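Local coordinates for protein glycogen synthase (PDB 6GNF) that belongs to the glycogen/starch synthase family of two-domain GT-B glycosyltransferases and carries bound ADP and a glycan, at residues P178-K182 and A260-C265; H418-A422 and M445-I449; P464-F468 and M514-C518. One frame throughout, in Å; residues are numbered along the deposited sequence. Where two conformers were deposited one is given.

The three contacts lie at two ends of a two-domain GT-B molecule. Interaction 1 joins helices 177-186 and 257-264 in the starch synthase catalytic domain, about 41 Å between centres from interaction 2 and across the chain's centre from both others. Interactions 2 and 3, about 13 Å between centres, meet where I449 of strand 449-452 touches the loop at F466 and G467 and M514 of helix 509-520. Interactions 1 and 2 are buried and combine apolar packing with hydrogen bonds: a lysine gripping an asparagine in one, a threonine hydroxyl on a helix carbonyl in the other. Interaction 3 is only partly buried; there sulfur, aromatic rings and one bridging water replace direct hydrogen bonds.

Interaction 1 of 3, residues P178-K182 and A260-C265; sequences PLYLK and AGFLNC
Helix-to-helix packing joins P178, L179 and K182 to A260 and N264 in the Rossmann-like N-terminal domain of a GT-B fold. Helix 177-186 follows strand 166-170 and helix 257-264 precedes strand 267-270; strand 195-200 runs between those two strands in the mixed sheet. The short helical segments approach to 9.8 Å between axes at an angle of 52°, and N264 is the residue most engaged in the contact. Its amide is held within its own helix: ND2 gives a nearly straight hydrogen bond to A260 O (2.9 Å), in the amide plane, and D226 takes a second bond from the same nitrogen. The carbonyl of A260 is thus reached by the side chain of N264, whose backbone N makes a weak bond to G261 O instead. L179 crosses this amide at about a right angle. CD1 of L179 lies 3.6 Å from N264 ND2, and both methyls of the leucine also reach the methyl of A260. P178 closes the side nearer the sheet, its CB 3.9 Å from N264 O, while P178 and C265 both rest on T196 of strand 195-200. K182 stands at the more exposed margin; with CG beside the backbone N (chi1 -72°), its extended chain carries NZ across to N264. The ammonium end comes to the side-chain and backbone oxygens of N264, with Y223 also against the lysine. Two oxygens of one residue therefore share the lysine. The second bond, K182 NZ to N264 O, is weak at 3.3 Å; the firmer one, K182 NZ to N264 OD1, is 3.1 Å long and meets the C=O at 120°, with the donor tilted slightly from the carbonyl plane.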
ATOM      1  N   PRO A 178     -10.198   3.428  17.333  1.00 47.69           N
ATOM      2  CA  PRO A 178     -10.040   2.991  18.722  1.00 47.74           C
ATOM      3  C   PRO A 178     -10.495   4.027  19.748  1.00 48.49           C
ATOM      4  O   PRO A 178     -11.003   3.655  20.806  1.00 50.15           O
ATOM      5  CB  PRO A 178      -8.539   2.740  18.847  1.00 47.90           C
ATOM      6  CG  PRO A 178      -8.085   2.453  17.461  1.00 48.22           C
ATOM      7  CD  PRO A 178      -8.931   3.332  16.587  1.00 47.63           C
ATOM      8  N   LEU A 179     -10.357   5.307  19.422  1.00 47.84           N
ATOM      9  CA  LEU A 179     -10.803   6.363  20.320  1.00 47.25           C
ATOM     10  C   LEU A 179     -12.323   6.407  20.359  1.00 47.84           C
ATOM     11  O   LEU A 179     -12.917   6.505  21.437  1.00 49.92           O
ATOM     12  CB  LEU A 179     -10.241   7.731  19.917  1.00 47.65           C
ATOM     13  CG  LEU A 179      -8.761   7.964  20.238  1.00 48.14           C
ATOM     14  CD1 LEU A 179      -7.851   7.120  19.366  1.00 49.08           C
ATOM     15  CD2 LEU A 179      -8.400   9.430  20.085  1.00 49.42           C
ATOM     16  N   TYR A 180     -12.959   6.350  19.191  1.00 45.94           N
ATOM     17  CA  TYR A 180     -14.417   6.342  19.123  1.00 44.97           C
ATOM     18  C   TYR A 180     -15.007   5.088  19.771  1.00 46.15           C
ATOM     19  O   TYR A 180     -16.037   5.168  20.442  1.00 45.99           O
ATOM     20  CB  TYR A 180     -14.909   6.456  17.683  1.00 43.75           C
ATOM     21  CG  TYR A 180     -14.649   7.802  17.053  1.00 44.47           C
ATOM     22  CD1 TYR A 180     -15.151   8.964  17.621  1.00 46.81           C
ATOM     23  CD2 TYR A 180     -13.916   7.916  15.881  1.00 44.14           C
ATOM     24  CE1 TYR A 180     -14.921  10.206  17.045  1.00 48.37           C
ATOM     25  CE2 TYR A 180     -13.679   9.152  15.296  1.00 45.03           C
ATOM     26  CZ  TYR A 180     -14.177  10.294  15.880  1.00 47.62           C
ATOM     27  OH  TYR A 180     -13.942  11.522  15.300  1.00 46.79           O
ATOM     28  N   LEU A 181     -14.346   3.948  19.585  1.00 44.09           N
ATOM     29  CA  LEU A 181     -14.760   2.701  20.232  1.00 44.51           C
ATOM     30  C   LEU A 181     -14.868   2.886  21.741  1.00 44.44           C
ATOM     31  O   LEU A 181     -15.845   2.470  22.364  1.00 46.13           O
ATOM     32  CB  LEU A 181     -13.759   1.579  19.938  1.00 42.54           C
ATOM     33  CG  LEU A 181     -14.011   0.248  20.640  1.00 42.75           C
ATOM     34  CD1 LEU A 181     -15.375  -0.312  20.265  1.00 42.94           C
ATOM     35  CD2 LEU A 181     -12.923  -0.754  20.316  1.00 43.21           C
ATOM     36  N   LYS A 182     -13.835   3.470  22.332  1.00 46.00           N
ATOM     37  CA  LYS A 182     -13.832   3.733  23.771  1.00 47.14           C
ATOM     38  C   LYS A 182     -14.871   4.752  24.183  1.00 48.29           C
ATOM     39  O   LYS A 182     -15.593   4.549  25.159  1.00 48.90           O
ATOM     40  CB  LYS A 182     -12.469   4.230  24.221  1.00 47.91           C
ATOM     41  CG  LYS A 182     -11.446   3.131  24.196  1.00 47.69           C
ATOM     42  CD  LYS A 182     -10.073   3.631  24.571  1.00 49.80           C
ATOM     43  CE  LYS A 182      -9.108   2.468  24.534  1.00 49.66           C
ATOM     44  NZ  LYS A 182      -7.749   2.934  24.855  1.00 54.22           N
ATOM     45  N   ALA A 260      -2.210   8.783  18.066  1.00 50.98           N
ATOM     46  CA  ALA A 260      -3.347   8.479  18.932  1.00 51.00           C
ATOM     47  C   ALA A 260      -3.830   7.047  18.736  1.00 51.53           C
ATOM     48  O   ALA A 260      -4.206   6.377  19.693  1.00 51.73           O
ATOM     49  CB  ALA A 260      -4.488   9.460  18.684  1.00 51.71           C
ATOM     50  N   GLY A 261      -3.832   6.585  17.488  1.00 51.95           N
ATOM     51  CA  GLY A 261      -4.210   5.214  17.169  1.00 49.83           C
ATOM     52  C   GLY A 261      -3.278   4.197  17.798  1.00 52.64           C
ATOM     53  O   GLY A 261      -3.720   3.176  18.348  1.00 52.56           O
ATOM     54  N   PHE A 262      -1.976   4.446  17.706  1.00 54.26           N
ATOM     55  CA  PHE A 262      -0.998   3.575  18.365  1.00 58.01           C
ATOM     56  C   PHE A 262      -1.227   3.515  19.864  1.00 57.38           C
ATOM     57  O   PHE A 262      -1.133   2.447  20.466  1.00 58.61           O
ATOM     58  CB  PHE A 262       0.444   4.035  18.118  1.00 61.14           C
ATOM     59  CG  PHE A 262       1.010   3.624  16.789  1.00 66.09           C
ATOM     60  CD1 PHE A 262       0.577   2.472  16.133  1.00 73.59           C
ATOM     61  CD2 PHE A 262       2.000   4.381  16.199  1.00 67.93           C
ATOM     62  CE1 PHE A 262       1.117   2.104  14.909  1.00 74.91           C
ATOM     63  CE2 PHE A 262       2.550   4.016  14.985  1.00 69.72           C
ATOM     64  CZ  PHE A 262       2.108   2.876  14.338  1.00 75.02           C
ATOM     65  N   LEU A 263      -1.514   4.665  20.463  1.00 55.69           N
ATOM     66  CA  LEU A 263      -1.648   4.750  21.912  1.00 54.82           C
ATOM     67  C   LEU A 263      -2.957   4.169  22.433  1.00 55.16           C
ATOM     68  O   LEU A 263      -3.085   3.931  23.626  1.00 56.92           O
ATOM     69  CB  LEU A 263      -1.508   6.204  22.382  1.00 54.76           C
ATOM     70  CG  LEU A 263      -0.114   6.820  22.215  1.00 56.07           C
ATOM     71  CD1 LEU A 263      -0.139   8.313  22.513  1.00 56.85           C
ATOM     72  CD2 LEU A 263       0.903   6.118  23.100  1.00 56.87           C
ATOM     73  N   ASN A 264      -3.937   3.949  21.561  1.00 52.14           N
ATOM     74  CA  ASN A 264      -5.244   3.489  22.004  1.00 52.92           C
ATOM     75  C   ASN A 264      -5.640   2.100  21.526  1.00 53.24           C
ATOM     76  O   ASN A 264      -6.615   1.547  22.036  1.00 53.62           O
ATOM     77  CB  ASN A 264      -6.318   4.513  21.614  1.00 52.88           C
ATOM     78  CG  ASN A 264      -6.347   5.702  22.553  1.00 57.44           C
ATOM     79  OD1 ASN A 264      -7.004   5.667  23.587  1.00 60.18           O
ATOM     80  ND2 ASN A 264      -5.623   6.759  22.209  1.00 59.97           N
ATOM     81  N   CYS A 265      -4.884   1.519  20.600  1.00 52.43           N
ATOM     82  CA  CYS A 265      -5.229   0.195  20.096  1.00 52.62           C
ATOM     83  C   CYS A 265      -4.804  -0.865  21.099  1.00 53.77           C
ATOM     84  O   CYS A 265      -4.038  -0.589  22.019  1.00 57.11           O
ATOM     85  CB  CYS A 265      -4.572  -0.073  18.737  1.00 52.13           C
ATOM     86  SG  CYS A 265      -2.769  -0.243  18.804  1.00 56.48           S
TER

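Interaction 2 of 3, residues H418-A422 and M445-I449; sequences HFITA and MYGTI
H418 meets Y446 at the polar end of both side chains. The phenol oxygen lies at the edge of the imidazole, near its plane, with Y446 OH 3.9 Å from H418 ND1. The two are joined through a third residue: D315 OD2 is hydrogen-bonded to both atoms, which fixes the histidine edge and the tyrosine end relative to each other. One turn further on, T421 turns its two branches to different tasks. With chi1 at -52°, OG1 stands beside the backbone N and bonds back to A417 O, whereas CG2 is anti to that nitrogen and sits over a face of the Y446 ring. This CH-pi contact measures 4.1 Å from T421 CG2 to the Y446 ring centroid, 23° off the normal, with the methyl displaced toward the rim. The carbonyl of T421 is used as well: T448 OG1 donates to T421 O at 2.6 Å, a short bond almost in line with the C=O (165°). A422 comes next, its CB 3.7 Å from Y446 CD2 in an oblique approach. K331 NZ is hydrogen-bonded to both A422 O and T448 OG1, and A424 O is also bonded to T448 OG1, so three partners surround this buried hydroxyl. The T421 side chain is about 6 Å from the bound ADP, which puts this packing close to the ADP pocket. G447, with positive phi, makes the turn between Y446 and T448: it is the glycine of a Schellman motif that ends helix 439-445 and leads into strand 449-452, on the parallel sheet of the Rossmann-like C-terminal domain of a GT-B fold.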
ATOM      1  N   HIS A 418       1.523  -6.226 -16.806  1.00 72.65           N
ATOM      2  CA  HIS A 418       1.599  -7.667 -16.989  1.00 71.00           C
ATOM      3  C   HIS A 418       2.702  -8.023 -17.984  1.00 72.66           C
ATOM      4  O   HIS A 418       3.512  -8.922 -17.735  1.00 72.63           O
ATOM      5  CB  HIS A 418       0.242  -8.225 -17.431  1.00 73.52           C
ATOM      6  CG  HIS A 418      -0.715  -8.429 -16.297  1.00 72.91           C
ATOM      7  ND1 HIS A 418      -0.747  -9.589 -15.556  1.00 72.89           N
ATOM      8  CD2 HIS A 418      -1.652  -7.614 -15.758  1.00 73.55           C
ATOM      9  CE1 HIS A 418      -1.666  -9.483 -14.613  1.00 73.11           C
ATOM     10  NE2 HIS A 418      -2.230  -8.294 -14.714  1.00 73.35           N
ATOM     11  N   PHE A 419       2.742  -7.315 -19.105  1.00 72.06           N
ATOM     12  CA  PHE A 419       3.807  -7.503 -20.089  1.00 74.28           C
ATOM     13  C   PHE A 419       5.204  -7.337 -19.476  1.00 75.17           C
ATOM     14  O   PHE A 419       6.137  -8.067 -19.832  1.00 76.16           O
ATOM     15  CB  PHE A 419       3.661  -6.517 -21.252  1.00 75.98           C
ATOM     16  CG  PHE A 419       2.809  -7.016 -22.387  1.00 76.50           C
ATOM     17  CD1 PHE A 419       1.493  -7.399 -22.176  1.00 75.83           C
ATOM     18  CD2 PHE A 419       3.315  -7.057 -23.679  1.00 79.40           C
ATOM     19  CE1 PHE A 419       0.707  -7.837 -23.226  1.00 76.85           C
ATOM     20  CE2 PHE A 419       2.535  -7.497 -24.737  1.00 81.09           C
ATOM     21  CZ  PHE A 419       1.227  -7.886 -24.506  1.00 79.49           C
ATOM     22  N   ILE A 420       5.356  -6.360 -18.584  1.00 74.78           N
ATOM     23  CA  ILE A 420       6.663  -6.067 -17.974  1.00 74.18           C
ATOM     24  C   ILE A 420       7.057  -7.158 -16.982  1.00 72.19           C
ATOM     25  O   ILE A 420       8.191  -7.641 -16.997  1.00 72.06           O
ATOM     26  CB  ILE A 420       6.674  -4.685 -17.284  1.00 73.80           C
ATOM     27  CG1 ILE A 420       6.677  -3.576 -18.339  1.00 75.51           C
ATOM     28  CG2 ILE A 420       7.896  -4.526 -16.385  1.00 73.82           C
ATOM     29  CD1 ILE A 420       6.182  -2.245 -17.817  1.00 76.36           C
ATOM     30  N   THR A 421       6.114  -7.543 -16.128  1.00 69.74           N
ATOM     31  CA  THR A 421       6.354  -8.567 -15.120  1.00 69.08           C
ATOM     32  C   THR A 421       6.776  -9.896 -15.734  1.00 72.16           C
ATOM     33  O   THR A 421       7.646 -10.567 -15.187  1.00 73.21           O
ATOM     34  CB  THR A 421       5.103  -8.795 -14.262  1.00 67.76           C
ATOM     35  OG1 THR A 421       4.650  -7.538 -13.755  1.00 67.02           O
ATOM     36  CG2 THR A 421       5.393  -9.729 -13.099  1.00 66.71           C
ATOM     37  N   ALA A 422       6.129 -10.279 -16.833  1.00 72.94           N
ATOM     38  CA  ALA A 422       6.424 -11.533 -17.507  1.00 73.66           C
ATOM     39  C   ALA A 422       7.647 -11.415 -18.407  1.00 74.38           C
ATOM     40  O   ALA A 422       8.513 -12.294 -18.412  1.00 73.67           O
ATOM     41  CB  ALA A 422       5.220 -11.984 -18.318  1.00 75.38           C
ATOM     42  N   MET A 445       6.864 -14.877  -8.803  1.00 67.39           N
ATOM     43  CA  MET A 445       5.940 -15.891  -9.323  1.00 69.96           C
ATOM     44  C   MET A 445       6.069 -16.082 -10.834  1.00 68.52           C
ATOM     45  O   MET A 445       5.751 -17.149 -11.344  1.00 69.18           O
ATOM     46  CB  MET A 445       4.493 -15.540  -8.991  1.00 73.29           C
ATOM     47  CG  MET A 445       4.138 -15.671  -7.533  1.00 77.96           C
ATOM     48  SD  MET A 445       2.434 -15.140  -7.196  1.00 86.73           S
ATOM     49  CE  MET A 445       1.504 -16.434  -8.022  1.00 91.38           C
ATOM     50  N   TYR A 446       6.537 -15.045 -11.530  1.00 66.50           N
ATOM     51  CA  TYR A 446       6.765 -15.103 -12.973  1.00 67.69           C
ATOM     52  C   TYR A 446       8.206 -15.505 -13.340  1.00 68.42           C
ATOM     53  O   TYR A 446       8.553 -15.545 -14.514  1.00 69.21           O
ATOM     54  CB  TYR A 446       6.418 -13.750 -13.618  1.00 67.33           C
ATOM     55  CG  TYR A 446       4.923 -13.496 -13.759  1.00 66.39           C
ATOM     56  CD1 TYR A 446       4.136 -13.269 -12.647  1.00 65.87           C
ATOM     57  CD2 TYR A 446       4.312 -13.478 -15.006  1.00 68.06           C
ATOM     58  CE1 TYR A 446       2.776 -13.035 -12.757  1.00 66.28           C
ATOM     59  CE2 TYR A 446       2.949 -13.245 -15.132  1.00 68.44           C
ATOM     60  CZ  TYR A 446       2.185 -13.020 -14.003  1.00 67.44           C
ATOM     61  OH  TYR A 446       0.819 -12.790 -14.096  1.00 67.47           O
ATOM     62  N   GLY A 447       9.045 -15.777 -12.345  1.00 68.07           N
ATOM     63  CA  GLY A 447      10.444 -16.122 -12.590  1.00 69.48           C
ATOM     64  C   GLY A 447      11.291 -14.912 -12.939  1.00 68.61           C
ATOM     65  O   GLY A 447      12.372 -15.032 -13.505  1.00 69.70           O
ATOM     66  N   THR A 448      10.792 -13.737 -12.582  1.00 68.08           N
ATOM     67  CA  THR A 448      11.477 -12.482 -12.844  1.00 67.20           C
ATOM     68  C   THR A 448      12.200 -12.084 -11.561  1.00 66.34           C
ATOM     69  O   THR A 448      11.593 -12.017 -10.495  1.00 63.69           O
ATOM     70  CB  THR A 448      10.470 -11.398 -13.290  1.00 65.46           C
ATOM     71  OG1 THR A 448       9.871 -11.790 -14.534  1.00 66.50           O
ATOM     72  CG2 THR A 448      11.142 -10.046 -13.474  1.00 64.61           C
ATOM     73  N   ILE A 449      13.491 -11.801 -11.683  1.00 66.94           N
ATOM     74  CA  ILE A 449      14.373 -11.681 -10.529  1.00 66.91           C
ATOM     75  C   ILE A 449      14.399 -10.259  -9.967  1.00 66.43           C
ATOM     76  O   ILE A 449      14.760  -9.322 -10.686  1.00 68.71           O
ATOM     77  CB  ILE A 449      15.803 -12.104 -10.908  1.00 68.44           C
ATOM     78  CG1 ILE A 449      15.829 -13.604 -11.217  1.00 70.62           C
ATOM     79  CG2 ILE A 449      16.779 -11.773  -9.789  1.00 68.95           C
ATOM     80  CD1 ILE A 449      17.067 -14.072 -11.950  1.00 72.90           C
TER

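Interaction 3 of 3, residues P464-F468 and M514-C518; sequences PQFGF and MRLDC
Met-aromatic and Cys-aromatic contacts join M514 and C518 to F468 and F466, where helix 509-520 packs on the loop entering strand 468-469, an outermost strand of the parallel sheet in the Rossmann-like C-terminal domain. M514 reaches along the loop: CG is anti to the backbone N (chi1 -169°), and a bend at chi3 turns the methyl toward the loop carbonyls. M514 CG lies 3.4 Å from Q465 O, and M514 CE is 3.5 Å from P464 O. The sulfur passes obliquely by the F468 ring, with M514 SD 4.6 Å from the centroid and nearest to F468 CE1. K501 and A502 of helix 485-503 also touch that phenylalanine. The F466 ring points the other way along the helix, bringing F466 CE1 to 3.4 Å from D517 O, again obliquely; M444 of helix 439-445 packs against both F466 and C518. One water spans the more exposed margin, donating to Q465 O and to D517 OD2 (2.7 Å from the water oxygen). The same carboxylate oxygen forms a salt bridge with K513, so the loop is linked through the water to a charged pair on the helix. Deeper in, C518 SG stands oblique to the F466 ring, 5.4 Å from its centroid. That sulfur lies 3.9 Å from F466 CB and still closer to the loop backbone, with C518 SG 3.1 Å from F466 O.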
ATOM      1  N   PRO A 464      19.284 -13.708  -0.699  1.00 72.43           N
ATOM      2  CA  PRO A 464      20.227 -13.946  -1.804  1.00 73.26           C
ATOM      3  C   PRO A 464      19.880 -15.060  -2.813  1.00 73.53           C
ATOM      4  O   PRO A 464      20.389 -15.033  -3.937  1.00 73.53           O
ATOM      5  CB  PRO A 464      21.544 -14.278  -1.080  1.00 76.01           C
ATOM      6  CG  PRO A 464      21.403 -13.673   0.273  1.00 75.16           C
ATOM      7  CD  PRO A 464      19.949 -13.794   0.616  1.00 73.15           C
ATOM      8  N   GLN A 465      19.054 -16.030  -2.411  1.00 73.07           N
ATOM      9  CA  GLN A 465      18.638 -17.113  -3.315  0.50 73.12           C
ATOM     10  C   GLN A 465      17.705 -16.611  -4.405  1.00 72.19           C
ATOM     11  O   GLN A 465      17.666 -17.170  -5.488  1.00 73.58           O
ATOM     12  CB  GLN A 465      17.911 -18.237  -2.581  0.50 72.51           C
ATOM     13  CG  GLN A 465      16.808 -17.792  -1.651  0.50 68.96           C
ATOM     14  CD  GLN A 465      17.225 -17.805  -0.202  0.50 68.31           C
ATOM     15  OE1 GLN A 465      18.251 -17.253   0.184  0.50 67.96           O
ATOM     16  NE2 GLN A 465      16.384 -18.400   0.619  0.50 67.81           N
ATOM     17  N   PHE A 466      16.948 -15.558  -4.119  1.00 71.95           N
ATOM     18  CA  PHE A 466      15.918 -15.089  -5.053  1.00 71.44           C
ATOM     19  C   PHE A 466      16.285 -13.848  -5.870  1.00 69.83           C
ATOM     20  O   PHE A 466      15.691 -13.600  -6.922  1.00 69.09           O
ATOM     21  CB  PHE A 466      14.611 -14.814  -4.303  1.00 70.57           C
ATOM     22  CG  PHE A 466      14.077 -15.994  -3.536  1.00 72.41           C
ATOM     23  CD1 PHE A 466      14.084 -17.275  -4.079  1.00 75.42           C
ATOM     24  CD2 PHE A 466      13.522 -15.812  -2.275  1.00 72.02           C
ATOM     25  CE1 PHE A 466      13.573 -18.345  -3.363  1.00 76.54           C
ATOM     26  CE2 PHE A 466      13.009 -16.879  -1.559  1.00 72.59           C
ATOM     27  CZ  PHE A 466      13.037 -18.148  -2.104  1.00 74.23           C
ATOM     28  N   GLY A 467      17.230 -13.047  -5.390  1.00 69.55           N
ATOM     29  CA  GLY A 467      17.558 -11.802  -6.078  1.00 68.52           C
ATOM     30  C   GLY A 467      18.717 -11.053  -5.464  1.00 69.37           C
ATOM     31  O   GLY A 467      19.451 -11.607  -4.652  1.00 71.46           O
ATOM     32  N   PHE A 468      18.855  -9.783  -5.836  1.00 68.94           N
ATOM     33  CA  PHE A 468      20.020  -8.976  -5.470  1.00 69.60           C
ATOM     34  C   PHE A 468      19.638  -7.664  -4.801  1.00 67.66           C
ATOM     35  O   PHE A 468      18.619  -7.072  -5.139  1.00 66.59           O
ATOM     36  CB  PHE A 468      20.841  -8.660  -6.718  1.00 71.39           C
ATOM     37  CG  PHE A 468      21.304  -9.873  -7.458  1.00 73.37           C
ATOM     38  CD1 PHE A 468      20.522 -10.436  -8.450  1.00 73.31           C
ATOM     39  CD2 PHE A 468      22.523 -10.456  -7.158  1.00 76.00           C
ATOM     40  CE1 PHE A 468      20.950 -11.562  -9.136  1.00 75.69           C
ATOM     41  CE2 PHE A 468      22.963 -11.577  -7.841  1.00 77.25           C
ATOM     42  CZ  PHE A 468      22.174 -12.132  -8.830  1.00 77.30           C
ATOM     43  N   MET A 514      18.053 -19.426 -10.349  1.00 81.48           N
ATOM     44  CA  MET A 514      17.431 -18.367  -9.552  1.00 78.34           C
ATOM     45  C   MET A 514      15.975 -18.130  -9.969  1.00 75.67           C
ATOM     46  O   MET A 514      15.113 -17.861  -9.122  1.00 73.01           O
ATOM     47  CB  MET A 514      18.241 -17.066  -9.639  1.00 77.73           C
ATOM     48  CG  MET A 514      17.819 -16.004  -8.630  1.00 75.11           C
ATOM     49  SD  MET A 514      18.927 -14.578  -8.510  1.00 75.48           S
ATOM     50  CE  MET A 514      20.222 -15.212  -7.451  1.00 76.88           C
ATOM     51  N   ARG A 515      15.699 -18.215 -11.266  1.00 75.08           N
ATOM     52  CA  ARG A 515      14.331 -18.068 -11.762  1.00 73.78           C
ATOM     53  C   ARG A 515      13.426 -19.187 -11.269  1.00 73.56           C
ATOM     54  O   ARG A 515      12.291 -18.943 -10.903  1.00 72.15           O
ATOM     55  CB  ARG A 515      14.309 -18.048 -13.287  1.00 74.09           C
ATOM     56  CG  ARG A 515      15.049 -16.872 -13.899  1.00 74.52           C
ATOM     57  CD  ARG A 515      14.733 -16.733 -15.376  1.00 75.70           C
ATOM     58  NE  ARG A 515      14.909 -17.990 -16.100  1.00 78.00           N
ATOM     59  CZ  ARG A 515      14.689 -18.129 -17.402  1.00 79.76           C
ATOM     60  NH1 ARG A 515      14.870 -19.307 -17.988  1.00 81.37           N
ATOM     61  NH2 ARG A 515      14.293 -17.093 -18.131  1.00 79.23           N
ATOM     62  N   LEU A 516      13.921 -20.419 -11.329  1.00 76.41           N
ATOM     63  CA  LEU A 516      13.161 -21.571 -10.856  1.00 77.44           C
ATOM     64  C   LEU A 516      12.918 -21.471  -9.362  1.00 76.33           C
ATOM     65  O   LEU A 516      11.813 -21.762  -8.900  1.00 74.29           O
ATOM     66  CB  LEU A 516      13.875 -22.885 -11.210  1.00 81.81           C
ATOM     67  CG  LEU A 516      13.502 -23.561 -12.540  1.00 83.90           C
ATOM     68  CD1 LEU A 516      13.176 -22.567 -13.649  1.00 83.66           C
ATOM     69  CD2 LEU A 516      14.610 -24.506 -12.987  1.00 85.94           C
ATOM     70  N   ASP A 517      13.932 -21.021  -8.620  1.00 77.20           N
ATOM     71  CA  ASP A 517      13.811 -20.832  -7.169  1.00 76.89           C
ATOM     72  C   ASP A 517      12.782 -19.751  -6.847  1.00 74.23           C
ATOM     73  O   ASP A 517      11.999 -19.893  -5.905  1.00 74.30           O
ATOM     74  CB  ASP A 517      15.162 -20.462  -6.538  1.00 78.29           C
ATOM     75  CG  ASP A 517      16.145 -21.624  -6.517  1.00 82.05           C
ATOM     76  OD1 ASP A 517      15.829 -22.662  -7.131  1.00 84.54           O
ATOM     77  OD2 ASP A 517      17.233 -21.500  -5.909  1.00 83.23           O
ATOM     78  N   CYS A 518      12.780 -18.686  -7.646  1.00 71.84           N
ATOM     79  CA  CYS A 518      11.786 -17.639  -7.521  1.00 69.14           C
ATOM     80  C   CYS A 518      10.386 -18.189  -7.760  1.00 68.23           C
ATOM     81  O   CYS A 518       9.480 -17.897  -6.991  1.00 66.84           O
ATOM     82  CB  CYS A 518      12.059 -16.494  -8.503  1.00 68.17           C
ATOM     83  SG  CYS A 518      13.346 -15.339  -7.968  1.00 69.27           S
TER
HETATM   84  O   HOH W   1      18.860 -19.492  -6.682  1.00 62.17           O